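Local coordinates for protein transcription termination factor NusA (Planctomyces limnophilus, PDB 4MTN) that probably takes part in both transcription termination and antitermination, binding the core RNA polymerase and the nascent RNA, at residues R109-S114 with V179-E184; L185-V190 with A231-V236; I195-L200 with T208-S213; N260-S265 with G296-L301. One frame throughout, in Å; residues are numbered along the deposited sequence.

Contact 1: R109-S114 with V179-E184; sequences RGQIVS and VRRLLE
Ile112 and Arg181 bring the two backbones nearest, with their CA atoms 6.8 Å apart, where the loop 109-111 passes into the strand that begins at Ile112 and meets the side of a helix running through 179-184. No backbone-to-backbone bond spans the gap; side chains from both segments bridge it. Arg181 does most of the work. Its chain bends twice, at chi2 (-71°) and chi3 (90°), and this folding carries the guanidinium back to the carbonyl of Gly110, where NH1 donates to O at 2.7 Å. The oxygen lies in the guanidinium plane, whereas the donor stands above the carbonyl plane. NE bonds Glu184 OE1 and NH2 bonds Glu184 OE2, both at 3.0 Å, a side-on salt bridge within the helix that holds the guanidinium's rotation. Over one guanidinium face lies Gln111 NE2, the amide nearly parallel to it. Beside this polar layer, Ile112 CG1 and CD1 slide along Arg181 CB, and Ile112 CD1 reaches Leu182 CD2 at 3.7 Å. Val156 of strand 152-162 touches both. The arrangement is an interdomain seam: the first strand of the S1 domain, an OB fold, leans on the helix that probably forms the N-terminal alpha' of the first, type II KH domain.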
loop_
_atom_site.group_PDB
_atom_site.type_symbol
_atom_site.label_atom_id
_atom_site.label_comp_id
_atom_site.label_asym_id
_atom_site.label_seq_id
_atom_site.Cartn_x
_atom_site.Cartn_y
_atom_site.Cartn_z
ATOM N N ARG A 109 5.476 6.460 8.296
ATOM C CA ARG A 109 4.786 5.758 7.215
ATOM C C ARG A 109 3.277 5.980 7.264
ATOM O O ARG A 109 2.635 5.758 8.290
ATOM C CB ARG A 109 5.098 4.259 7.259
ATOM C CG ARG A 109 6.515 3.915 6.833
ATOM C CD ARG A 109 6.687 2.423 6.587
ATOM N NE ARG A 109 5.714 1.909 5.627
ATOM C CZ ARG A 109 4.769 1.024 5.925
ATOM N NH1 ARG A 109 4.674 0.544 7.156
ATOM N NH2 ARG A 109 3.923 0.611 4.991
ATOM N N GLY A 110 2.721 6.427 6.141
ATOM C CA GLY A 110 1.302 6.712 6.047
ATOM C C GLY A 110 0.970 8.147 6.409
ATOM O O GLY A 110 -0.191 8.552 6.357
ATOM N N GLN A 111 1.990 8.921 6.770
ATOM C CA GLN A 111 1.789 10.302 7.202
ATOM C C GLN A 111 2.242 11.311 6.155
ATOM O O GLN A 111 3.215 11.084 5.437
ATOM C CB GLN A 111 2.525 10.561 8.517
ATOM C CG GLN A 111 1.980 9.774 9.689
ATOM C CD GLN A 111 0.553 10.157 10.024
ATOM O OE1 GLN A 111 0.179 11.326 9.940
ATOM N NE2 GLN A 111 -0.252 9.170 10.398
ATOM N N ILE A 112 1.532 12.433 6.084
ATOM C CA ILE A 112 1.840 13.487 5.126
ATOM C C ILE A 112 3.161 14.176 5.450
ATOM O O ILE A 112 3.404 14.576 6.588
ATOM C CB ILE A 112 0.718 14.550 5.073
ATOM C CG1 ILE A 112 -0.496 14.007 4.319
ATOM C CG2 ILE A 112 1.208 15.824 4.401
ATOM C CD1 ILE A 112 -1.598 15.028 4.125
ATOM N N VAL A 113 4.012 14.300 4.437
ATOM C CA VAL A 113 5.259 15.043 4.552
ATOM C C VAL A 113 5.328 16.038 3.398
ATOM O O VAL A 113 4.881 15.740 2.292
ATOM C CB VAL A 113 6.486 14.100 4.541
ATOM C CG1 VAL A 113 7.782 14.889 4.502
ATOM C CG2 VAL A 113 6.464 13.192 5.761
ATOM N N SER A 114 5.870 17.224 3.658
ATOM C CA SER A 114 5.948 18.261 2.637
ATOM C C SER A 114 7.392 18.569 2.255
ATOM O O SER A 114 8.315 18.339 3.035
ATOM C CB SER A 114 5.252 19.536 3.116
ATOM O OG SER A 114 5.365 20.566 2.150
ATOM N N VAL A 179 -5.411 10.196 0.930
ATOM C CA VAL A 179 -6.774 10.700 1.033
ATOM C C VAL A 179 -7.225 10.733 2.487
ATOM O O VAL A 179 -7.843 11.701 2.938
ATOM C CB VAL A 179 -7.755 9.839 0.213
ATOM C CG1 VAL A 179 -9.185 10.310 0.423
ATOM C CG2 VAL A 179 -7.387 9.878 -1.257
ATOM N N ARG A 180 -6.902 9.668 3.216
ATOM C CA ARG A 180 -7.274 9.541 4.620
ATOM C C ARG A 180 -6.703 10.686 5.451
ATOM O O ARG A 180 -7.389 11.245 6.304
ATOM C CB ARG A 180 -6.798 8.196 5.174
ATOM C CG ARG A 180 -7.191 7.939 6.616
ATOM C CD ARG A 180 -6.627 6.618 7.117
ATOM N NE ARG A 180 -7.302 5.463 6.533
ATOM C CZ ARG A 180 -8.309 4.816 7.113
ATOM N NH1 ARG A 180 -8.760 5.213 8.295
ATOM N NH2 ARG A 180 -8.865 3.773 6.512
ATOM N N ARG A 181 -5.448 11.038 5.189
ATOM C CA ARG A 181 -4.796 12.133 5.900
ATOM C C ARG A 181 -5.439 13.474 5.564
ATOM O O ARG A 181 -5.733 14.271 6.454
ATOM C CB ARG A 181 -3.303 12.182 5.566
ATOM C CG ARG A 181 -2.497 10.967 5.998
ATOM C CD ARG A 181 -2.325 10.893 7.506
ATOM N NE ARG A 181 -3.394 10.137 8.149
ATOM C CZ ARG A 181 -3.401 8.814 8.278
ATOM N NH1 ARG A 181 -2.395 8.094 7.803
ATOM N NH2 ARG A 181 -4.415 8.210 8.883
ATOM N N LEU A 182 -5.648 13.717 4.273
ATOM C CA LEU A 182 -6.215 14.976 3.804
ATOM C C LEU A 182 -7.618 15.208 4.354
ATOM O O LEU A 182 -7.995 16.341 4.658
ATOM C CB LEU A 182 -6.241 15.012 2.276
ATOM C CG LEU A 182 -4.882 15.157 1.591
ATOM C CD1 LEU A 182 -5.023 14.996 0.087
ATOM C CD2 LEU A 182 -4.252 16.497 1.935
ATOM N N LEU A 183 -8.387 14.133 4.481
ATOM C CA LEU A 183 -9.725 14.219 5.053
ATOM C C LEU A 183 -9.655 14.582 6.531
ATOM O O LEU A 183 -10.485 15.343 7.033
ATOM C CB LEU A 183 -10.480 12.903 4.861
ATOM C CG LEU A 183 -11.004 12.659 3.442
ATOM C CD1 LEU A 183 -11.534 11.242 3.286
ATOM C CD2 LEU A 183 -12.081 13.674 3.097
ATOM N N GLU A 184 -8.656 14.040 7.221
ATOM C CA GLU A 184 -8.454 14.330 8.635
ATOM C C GLU A 184 -8.114 15.802 8.847
ATOM O O GLU A 184 -8.506 16.399 9.846
ATOM C CB GLU A 184 -7.350 13.444 9.215
ATOM C CG GLU A 184 -7.729 11.977 9.347
ATOM C CD GLU A 184 -6.541 11.086 9.658
ATOM O OE1 GLU A 184 -5.410 11.608 9.757
ATOM O OE2 GLU A 184 -6.737 9.860 9.802
#

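Contact 2: L185-V190 with A231-V236; sequences LEIPEV and ARIRNV. With SO4 (sulfate ion), chain B; SO4 (sulfate ion), chain C.
Glu186 and Arg232 reach across one another where the end of helix 176-186 meets the first turns of helix 231-239, just after the GXXG loop of the first KH domain. Their side chains pass at an oblique angle with the carboxylate and guanidinium planes almost perpendicular, and they meet through aliphatic carbon, Glu186 CG lying 3.8 Å from Arg232 CB. The same CG is 3.3 Å from the carbonyl oxygen, Arg232 O. A chi1 of -153° swings Glu186 CG roughly away from its backbone N, and the bend at chi2 then delivers the carboxylate beside Asn235, where ND2 makes a weak bond to OE2. Glu186 CB rests on Val236 CG2.

Arg232 sends its guanidinium the other way, toward Ile187 and the start of helix 188-191. Ile187 CG2 lies over the rim of one face, 3.9 Å above the plane, and O4 of a sulfate ion over the rim of the opposite face. Glu189 approaches at about a right angle to the arginine chain, and its OE1 takes NH1 at 3.1 Å on the syn lone pair, a salt bridge tilted out of the guanidinium plane. NH2 is bonded to Ala224 O, so the group is held from several directions.

Probably from the crystallisation liquor, this sulfate may mimic an RNA phosphate; Val228 N and Arg229 N of the loop also bond a sulfate, probably the same one. Ala231 N donates to sulfate O3 at 2.9 Å. Sulfate O1 receives Arg232 N at 3.1 Å and, weakly, Arg232 NE.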
loop_
_atom_site.group_PDB
_atom_site.type_symbol
_atom_site.label_atom_id
_atom_site.label_comp_id
_atom_site.label_asym_id
_atom_site.label_seq_id
_atom_site.Cartn_x
_atom_site.Cartn_y
_atom_site.Cartn_z
ATOM N N LEU A 185 -7.390 16.384 7.898
ATOM C CA LEU A 185 -7.008 17.789 7.983
ATOM C C LEU A 185 -8.176 18.720 7.670
ATOM O O LEU A 185 -8.386 19.718 8.357
ATOM C CB LEU A 185 -5.845 18.089 7.035
ATOM C CG LEU A 185 -4.466 17.542 7.409
ATOM C CD1 LEU A 185 -3.446 17.918 6.347
ATOM C CD2 LEU A 185 -4.037 18.055 8.775
ATOM N N GLU A 186 -8.931 18.389 6.628
ATOM C CA GLU A 186 -9.979 19.277 6.137
ATOM C C GLU A 186 -11.255 19.209 6.974
ATOM O O GLU A 186 -11.921 20.224 7.183
ATOM C CB GLU A 186 -10.301 18.953 4.677
ATOM C CG GLU A 186 -10.856 20.131 3.893
ATOM C CD GLU A 186 -9.806 21.190 3.618
ATOM O OE1 GLU A 186 -8.609 20.839 3.545
ATOM O OE2 GLU A 186 -10.177 22.376 3.478
ATOM N N ILE A 187 -11.597 18.014 7.447
ATOM C CA ILE A 187 -12.825 17.826 8.214
ATOM C C ILE A 187 -12.554 17.791 9.715
ATOM O O ILE A 187 -11.987 16.825 10.224
ATOM C CB ILE A 187 -13.549 16.531 7.805
ATOM C CG1 ILE A 187 -13.762 16.496 6.291
ATOM C CG2 ILE A 187 -14.877 16.411 8.539
ATOM C CD1 ILE A 187 -14.540 15.292 5.810
ATOM N N PRO A 188 -12.970 18.849 10.431
ATOM C CA PRO A 188 -12.754 18.962 11.878
ATOM C C PRO A 188 -13.378 17.818 12.674
ATOM O O PRO A 188 -12.820 17.427 13.694
ATOM C CB PRO A 188 -13.420 20.300 12.232
ATOM C CG PRO A 188 -14.330 20.602 11.092
ATOM C CD PRO A 188 -13.661 20.028 9.887
ATOM N N GLU A 189 -14.508 17.285 12.216
ATOM C CA GLU A 189 -15.147 16.169 12.906
ATOM C C GLU A 189 -14.255 14.928 12.919
ATOM O O GLU A 189 -14.316 14.122 13.846
ATOM C CB GLU A 189 -16.493 15.827 12.260
ATOM C CG GLU A 189 -17.598 16.838 12.518
ATOM C CD GLU A 189 -17.695 17.898 11.438
ATOM O OE1 GLU A 189 -16.653 18.256 10.851
ATOM O OE2 GLU A 189 -18.820 18.365 11.171
ATOM N N VAL A 190 -13.432 14.776 11.887
ATOM C CA VAL A 190 -12.565 13.610 11.774
ATOM C C VAL A 190 -11.315 13.734 12.649
ATOM O O VAL A 190 -10.918 12.772 13.309
ATOM C CB VAL A 190 -12.147 13.367 10.311
ATOM C CG1 VAL A 190 -11.245 12.149 10.208
ATOM C CG2 VAL A 190 -13.378 13.182 9.440
ATOM N N ALA A 231 -18.266 21.319 0.658
ATOM C CA ALA A 231 -17.112 22.052 0.148
ATOM C C ALA A 231 -15.779 21.477 0.626
ATOM O O ALA A 231 -14.805 21.452 -0.126
ATOM C CB ALA A 231 -17.218 23.520 0.538
ATOM N N ARG A 232 -15.735 21.025 1.875
ATOM C CA ARG A 232 -14.500 20.498 2.453
ATOM C C ARG A 232 -14.066 19.209 1.764
ATOM O O ARG A 232 -12.874 18.968 1.569
ATOM C CB ARG A 232 -14.668 20.258 3.954
ATOM C CG ARG A 232 -14.913 21.521 4.764
ATOM C CD ARG A 232 -15.337 21.181 6.180
ATOM N NE ARG A 232 -16.403 20.184 6.190
ATOM C CZ ARG A 232 -16.993 19.730 7.289
ATOM N NH1 ARG A 232 -16.628 20.184 8.479
ATOM N NH2 ARG A 232 -17.953 18.818 7.196
ATOM N N ILE A 233 -15.040 18.382 1.399
ATOM C CA ILE A 233 -14.764 17.142 0.685
ATOM C C ILE A 233 -14.203 17.440 -0.705
ATOM O O ILE A 233 -13.263 16.785 -1.159
ATOM C CB ILE A 233 -16.030 16.270 0.567
ATOM C CG1 ILE A 233 -16.459 15.776 1.949
ATOM C CG2 ILE A 233 -15.793 15.092 -0.360
ATOM C CD1 ILE A 233 -17.746 14.982 1.944
ATOM N N ARG A 234 -14.771 18.443 -1.369
ATOM C CA ARG A 234 -14.299 18.842 -2.690
ATOM C C ARG A 234 -12.913 19.478 -2.621
ATOM O O ARG A 234 -12.130 19.367 -3.563
ATOM C CB ARG A 234 -15.283 19.807 -3.350
ATOM C CG ARG A 234 -16.552 19.149 -3.867
ATOM C CD ARG A 234 -17.320 20.092 -4.776
ATOM N NE ARG A 234 -17.374 21.442 -4.223
ATOM C CZ ARG A 234 -18.281 21.854 -3.344
ATOM N NH1 ARG A 234 -19.219 21.020 -2.915
ATOM N NH2 ARG A 234 -18.248 23.101 -2.894
ATOM N N ASN A 235 -12.619 20.147 -1.509
ATOM C CA ASN A 235 -11.301 20.739 -1.300
ATOM C C ASN A 235 -10.207 19.680 -1.339
ATOM O O ASN A 235 -9.145 19.889 -1.924
ATOM C CB ASN A 235 -11.248 21.495 0.030
ATOM C CG ASN A 235 -11.953 22.836 -0.030
ATOM O OD1 ASN A 235 -12.101 23.426 -1.101
ATOM N ND2 ASN A 235 -12.387 23.331 1.125
ATOM N N VAL A 236 -10.480 18.539 -0.713
ATOM C CA VAL A 236 -9.565 17.406 -0.744
ATOM C C VAL A 236 -9.442 16.883 -2.171
ATOM O O VAL A 236 -8.349 16.547 -2.631
ATOM C CB VAL A 236 -10.036 16.274 0.195
ATOM C CG1 VAL A 236 -9.157 15.044 0.044
ATOM C CG2 VAL A 236 -10.045 16.752 1.638
HETATM S S SO4 B . -18.574 22.370 4.021
HETATM O O1 SO4 B . -18.025 21.022 3.923
HETATM O O2 SO4 B . -17.493 23.347 3.919
HETATM O O3 SO4 B . -19.529 22.581 2.937
HETATM O O4 SO4 B . -19.252 22.529 5.303
HETATM S S SO4 C . -17.814 26.408 -2.524
HETATM O O1 SO4 C . -18.875 25.467 -2.869
HETATM O O2 SO4 C . -16.516 25.792 -2.782
HETATM O O3 SO4 C . -17.951 27.614 -3.336
HETATM O O4 SO4 C . -17.917 26.762 -1.112
#

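Contact 3: I195-L200 with T208-S213; sequences IEIRSL and TKVAVS
Leu200 sets its CD1 methyl between the two methyls of Val210, 3.6 Å from both CG1 and CG2, and this fit shows how the sheet face bearing Ile197, Leu200, Val210 and Val212 is filled. The Leu200 and Val210 side chains run alongside each other in one direction, while Ile197 CG2 approaches Val210 CG1 at 4.0 Å. Val210 CG1 thus sits in the notch between Leu200 CD1 and Ile197 CG2. At the far end Ile195 CG2 lies against Val212 CB.

The strands are antiparallel, their axes 138° apart, and the ladder has one irregularity. Arg198 and Ser199 both face Ala211, whose O accepts a bond from Arg198 N at 2.9 Å and a weaker one from Ser199 N: a classic beta bulge. The extra residue turns Arg198 toward the partner strand. Its chain, bent at chi2 and chi3, curls round Ser213 OG, with CG and CD both 3.3 Å from it, and NH1 donates to that oxygen at 3.2 Å in the guanidinium plane, nearly straight at 170°. Ala211 CB meets Ser199 CB on the same sheet face.

Strand 207-214 is the middle one of three, antiparallel to 195-203 and parallel to 244-249, the sheet of a type II KH domain. Helix 176-186 packs on Leu200 and Val210 from the face bearing them, helix 221-226 covers Ile195 and Val212, and Leu305 of helix 297-306 touches Ala211 from the other side.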
loop_
_atom_site.group_PDB
_atom_site.type_symbol
_atom_site.label_atom_id
_atom_site.label_comp_id
_atom_site.label_asym_id
_atom_site.label_seq_id
_atom_site.Cartn_x
_atom_site.Cartn_y
_atom_site.Cartn_z
ATOM N N ILE A 195 -15.930 11.639 14.153
ATOM C CA ILE A 195 -16.199 10.756 13.022
ATOM C C ILE A 195 -14.955 9.935 12.689
ATOM O O ILE A 195 -13.848 10.470 12.646
ATOM C CB ILE A 195 -16.646 11.548 11.774
ATOM C CG1 ILE A 195 -17.878 12.396 12.091
ATOM C CG2 ILE A 195 -16.938 10.610 10.612
ATOM C CD1 ILE A 195 -19.076 11.589 12.538
ATOM N N GLU A 196 -15.138 8.638 12.463
ATOM C CA GLU A 196 -14.020 7.757 12.142
ATOM C C GLU A 196 -14.102 7.226 10.714
ATOM O O GLU A 196 -15.188 6.948 10.207
ATOM C CB GLU A 196 -13.963 6.585 13.125
ATOM C CG GLU A 196 -13.677 6.994 14.561
ATOM C CD GLU A 196 -13.653 5.812 15.508
ATOM O OE1 GLU A 196 -13.847 4.670 15.040
ATOM O OE2 GLU A 196 -13.441 6.024 16.720
ATOM N N ILE A 197 -12.947 7.087 10.070
ATOM C CA ILE A 197 -12.891 6.509 8.733
ATOM C C ILE A 197 -12.614 5.016 8.839
ATOM O O ILE A 197 -11.514 4.605 9.208
ATOM C CB ILE A 197 -11.806 7.175 7.869
ATOM C CG1 ILE A 197 -12.044 8.685 7.784
ATOM C CG2 ILE A 197 -11.776 6.559 6.482
ATOM C CD1 ILE A 197 -10.923 9.439 7.108
ATOM N N ARG A 198 -13.622 4.209 8.524
ATOM C CA ARG A 198 -13.525 2.762 8.675
ATOM C C ARG A 198 -12.836 2.068 7.502
ATOM O O ARG A 198 -12.003 1.183 7.696
ATOM C CB ARG A 198 -14.919 2.171 8.880
ATOM C CG ARG A 198 -15.664 2.780 10.054
ATOM C CD ARG A 198 -14.920 2.543 11.357
ATOM N NE ARG A 198 -14.857 1.124 11.691
ATOM C CZ ARG A 198 -15.823 0.463 12.319
ATOM N NH1 ARG A 198 -16.932 1.093 12.684
ATOM N NH2 ARG A 198 -15.682 -0.830 12.581
ATOM N N SER A 199 -13.182 2.476 6.285
ATOM C CA SER A 199 -12.682 1.804 5.090
ATOM C C SER A 199 -12.486 2.774 3.933
ATOM O O SER A 199 -13.208 3.763 3.807
ATOM C CB SER A 199 -13.637 0.683 4.675
ATOM O OG SER A 199 -13.147 -0.015 3.543
ATOM N N LEU A 200 -11.507 2.479 3.082
ATOM C CA LEU A 200 -11.178 3.358 1.969
ATOM C C LEU A 200 -10.806 2.567 0.717
ATOM O O LEU A 200 -10.070 1.582 0.786
ATOM C CB LEU A 200 -10.030 4.290 2.354
ATOM C CG LEU A 200 -10.109 5.711 1.803
ATOM C CD1 LEU A 200 -11.111 6.504 2.606
ATOM C CD2 LEU A 200 -8.756 6.378 1.845
ATOM N N THR A 208 -12.619 7.911 -5.279
ATOM C CA THR A 208 -12.367 7.311 -3.972
ATOM C C THR A 208 -13.658 7.137 -3.174
ATOM O O THR A 208 -14.399 8.097 -2.964
ATOM C CB THR A 208 -11.386 8.160 -3.140
ATOM O OG1 THR A 208 -10.155 8.314 -3.854
ATOM C CG2 THR A 208 -11.107 7.494 -1.802
ATOM N N LYS A 209 -13.923 5.911 -2.732
ATOM C CA LYS A 209 -15.073 5.637 -1.874
ATOM C C LYS A 209 -14.662 5.618 -0.404
ATOM O O LYS A 209 -13.734 4.905 -0.019
ATOM C CB LYS A 209 -15.731 4.307 -2.253
ATOM C CG LYS A 209 -16.538 4.345 -3.543
ATOM C CD LYS A 209 -17.191 2.997 -3.820
ATOM C CE LYS A 209 -18.027 3.028 -5.092
ATOM N NZ LYS A 209 -19.150 4.003 -5.000
ATOM N N VAL A 210 -15.361 6.401 0.414
ATOM C CA VAL A 210 -15.041 6.523 1.833
ATOM C C VAL A 210 -16.189 6.055 2.721
ATOM O O VAL A 210 -17.298 6.585 2.647
ATOM C CB VAL A 210 -14.700 7.978 2.213
ATOM C CG1 VAL A 210 -14.197 8.048 3.650
ATOM C CG2 VAL A 210 -13.679 8.559 1.247
ATOM N N ALA A 211 -15.917 5.066 3.567
ATOM C CA ALA A 211 -16.913 4.577 4.514
ATOM C C ALA A 211 -16.611 5.094 5.918
ATOM O O ALA A 211 -15.545 4.825 6.470
ATOM C CB ALA A 211 -16.959 3.059 4.502
ATOM N N VAL A 212 -17.559 5.830 6.491
ATOM C CA VAL A 212 -17.363 6.461 7.792
ATOM C C VAL A 212 -18.405 6.010 8.816
ATOM O O VAL A 212 -19.464 5.497 8.456
ATOM C CB VAL A 212 -17.410 7.997 7.682
ATOM C CG1 VAL A 212 -16.285 8.502 6.790
ATOM C CG2 VAL A 212 -18.763 8.451 7.150
ATOM N N SER A 213 -18.093 6.203 10.094
ATOM C CA SER A 213 -19.003 5.831 11.170
ATOM C C SER A 213 -18.822 6.731 12.388
ATOM O O SER A 213 -17.819 7.436 12.507
ATOM C CB SER A 213 -18.795 4.369 11.571
ATOM O OG SER A 213 -17.593 4.211 12.303
#

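Contact 4: N260-S265 with G296-L301; sequences NAMQPS and GQNVRL
Met262, built as selenomethionine, leans across to Val299 where the loop after helix 254-261 passes the first turn of helix 297-306; the CA atoms of the pair lie 6.7 Å apart. From CB, placed beside the gap, the chain bends at chi2 and again at chi3 (both -60°). CB, CG and SE make no close approach to the helix, and the hooked end brings CE back to it: this methyl rests on Val299 CG2 at 3.8 Å and lies 4.1 Å from Asn298 ND2. Ala291, Ala302, Ile310 and Val312 also touch the Met262 side chain. The seam is thus buried between two KH modules: 260-265 lies at the end of the first, and Gly296 ends a GXXG loop, so helix 297-306 probably belongs to the second. Next to the methyl stands Asn298, whose first torsion sets CG anti to its backbone N (chi1 -168°) and aims the amide at the loop. ND2 lies 3.6 Å from Met262 O, but its firmer partner is Ala291 O, to which it donates. OD1 approaches Gln263 O at 3.3 Å, and Lys209 NZ makes weak bonds with both oxygens.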
loop_
_atom_site.group_PDB
_atom_site.type_symbol
_atom_site.label_atom_id
_atom_site.label_comp_id
_atom_site.label_asym_id
_atom_site.label_seq_id
_atom_site.Cartn_x
_atom_site.Cartn_y
_atom_site.Cartn_z
ATOM N N ASN A 260 -24.802 0.380 0.296
ATOM C CA ASN A 260 -24.243 1.713 0.493
ATOM C C ASN A 260 -23.037 1.963 -0.406
ATOM O O ASN A 260 -22.860 3.061 -0.934
ATOM C CB ASN A 260 -23.844 1.914 1.957
ATOM C CG ASN A 260 -25.042 2.041 2.877
ATOM O OD1 ASN A 260 -26.186 1.881 2.452
ATOM N ND2 ASN A 260 -24.783 2.328 4.147
ATOM N N ALA A 261 -22.209 0.937 -0.572
ATOM C CA ALA A 261 -21.006 1.044 -1.388
ATOM C C ALA A 261 -21.338 0.955 -2.876
ATOM O O ALA A 261 -20.549 1.373 -3.723
ATOM C CB ALA A 261 -20.007 -0.039 -1.000
HETATM N N MSE A 262 -22.512 0.414 -3.187
HETATM C CA MSE A 262 -22.938 0.243 -4.572
HETATM C C MSE A 262 -23.627 1.489 -5.121
HETATM O O MSE A 262 -24.053 1.509 -6.277
HETATM C CB MSE A 262 -23.868 -0.965 -4.699
HETATM C CG MSE A 262 -23.159 -2.306 -4.613
HETATM SE SE MSE A 262 -21.823 -2.538 -6.015
HETATM C CE MSE A 262 -22.988 -2.380 -7.569
ATOM N N GLN A 263 -23.741 2.520 -4.288
ATOM C CA GLN A 263 -24.311 3.795 -4.712
ATOM C C GLN A 263 -23.496 4.380 -5.865
ATOM O O GLN A 263 -22.294 4.129 -5.959
ATOM C CB GLN A 263 -24.364 4.775 -3.537
ATOM C CG GLN A 263 -25.382 4.413 -2.464
ATOM C CD GLN A 263 -26.816 4.558 -2.941
ATOM O OE1 GLN A 263 -27.106 5.343 -3.844
ATOM N NE2 GLN A 263 -27.722 3.802 -2.332
ATOM N N PRO A 264 -24.136 5.171 -6.744
ATOM C CA PRO A 264 -25.536 5.626 -6.767
ATOM C C PRO A 264 -26.568 4.542 -7.083
ATOM O O PRO A 264 -27.752 4.747 -6.819
ATOM C CB PRO A 264 -25.541 6.689 -7.877
ATOM C CG PRO A 264 -24.104 7.027 -8.117
ATOM C CD PRO A 264 -23.360 5.767 -7.842
ATOM N N SER A 265 -26.132 3.417 -7.642
ATOM C CA SER A 265 -27.056 2.370 -8.072
ATOM C C SER A 265 -27.857 1.784 -6.910
ATOM O O SER A 265 -27.379 1.730 -5.777
ATOM C CB SER A 265 -26.298 1.252 -8.790
ATOM O OG SER A 265 -25.455 0.549 -7.895
ATOM N N GLY A 296 -15.972 -0.209 -15.206
ATOM C CA GLY A 296 -16.202 -1.152 -14.129
ATOM C C GLY A 296 -15.682 -0.608 -12.813
ATOM O O GLY A 296 -15.511 -1.345 -11.842
ATOM N N GLN A 297 -15.432 0.699 -12.794
ATOM C CA GLN A 297 -14.852 1.381 -11.641
ATOM C C GLN A 297 -15.689 1.247 -10.371
ATOM O O GLN A 297 -15.148 1.023 -9.288
ATOM C CB GLN A 297 -14.650 2.863 -11.966
ATOM C CG GLN A 297 -13.856 3.630 -10.923
ATOM C CD GLN A 297 -13.838 5.121 -11.193
ATOM O OE1 GLN A 297 -14.883 5.738 -11.404
ATOM N NE2 GLN A 297 -12.647 5.708 -11.195
ATOM N N ASN A 298 -17.004 1.394 -10.510
ATOM C CA ASN A 298 -17.917 1.383 -9.368
ATOM C C ASN A 298 -17.819 0.119 -8.516
ATOM O O ASN A 298 -17.455 0.185 -7.342
ATOM C CB ASN A 298 -19.359 1.567 -9.844
ATOM C CG ASN A 298 -20.318 1.844 -8.700
ATOM O OD1 ASN A 298 -20.017 2.625 -7.796
ATOM N ND2 ASN A 298 -21.478 1.200 -8.731
ATOM N N VAL A 299 -18.158 -1.023 -9.108
ATOM C CA VAL A 299 -18.107 -2.308 -8.411
ATOM C C VAL A 299 -16.703 -2.601 -7.887
ATOM O O VAL A 299 -16.535 -3.090 -6.767
ATOM C CB VAL A 299 -18.553 -3.465 -9.329
ATOM C CG1 VAL A 299 -18.346 -4.806 -8.645
ATOM C CG2 VAL A 299 -20.003 -3.295 -9.727
ATOM N N ARG A 300 -15.703 -2.289 -8.707
ATOM C CA ARG A 300 -14.302 -2.494 -8.358
ATOM C C ARG A 300 -13.946 -1.794 -7.050
ATOM O O ARG A 300 -13.315 -2.383 -6.172
ATOM C CB ARG A 300 -13.402 -1.986 -9.487
ATOM C CG ARG A 300 -11.962 -2.459 -9.424
ATOM C CD ARG A 300 -11.140 -1.777 -10.503
ATOM N NE ARG A 300 -11.888 -1.665 -11.752
ATOM C CZ ARG A 300 -11.587 -0.818 -12.731
ATOM N NH1 ARG A 300 -10.550 -0.002 -12.608
ATOM N NH2 ARG A 300 -12.325 -0.784 -13.832
ATOM N N LEU A 301 -14.361 -0.537 -6.925
ATOM C CA LEU A 301 -14.124 0.231 -5.709
ATOM C C LEU A 301 -14.989 -0.278 -4.560
ATOM O O LEU A 301 -14.552 -0.311 -3.410
ATOM C CB LEU A 301 -14.393 1.718 -5.950
ATOM C CG LEU A 301 -13.388 2.447 -6.842
ATOM C CD1 LEU A 301 -13.815 3.888 -7.069
ATOM C CD2 LEU A 301 -11.995 2.388 -6.231
#

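Following the chain from the N terminus, contact 1 closes the longest loop, bringing helix 176-186 back against the first strand of the S1 domain after 64 intervening residues. That same helix then leads into contact 2, where its end meets helix 231-239 across a loop of 40 residues. Contact 3, the hairpin of strands 195-203 and 207-214, lies wholly within that loop, and the two meet where Glu189 O faces Ile195 N. Contact 4 follows in series and ties the end of the first KH unit to helix 297-306, probably of the second KH domain; Lys209 reaches from contact 3 to its oxygens. No two contacts cross, and contacts 1 and 4 do not touch.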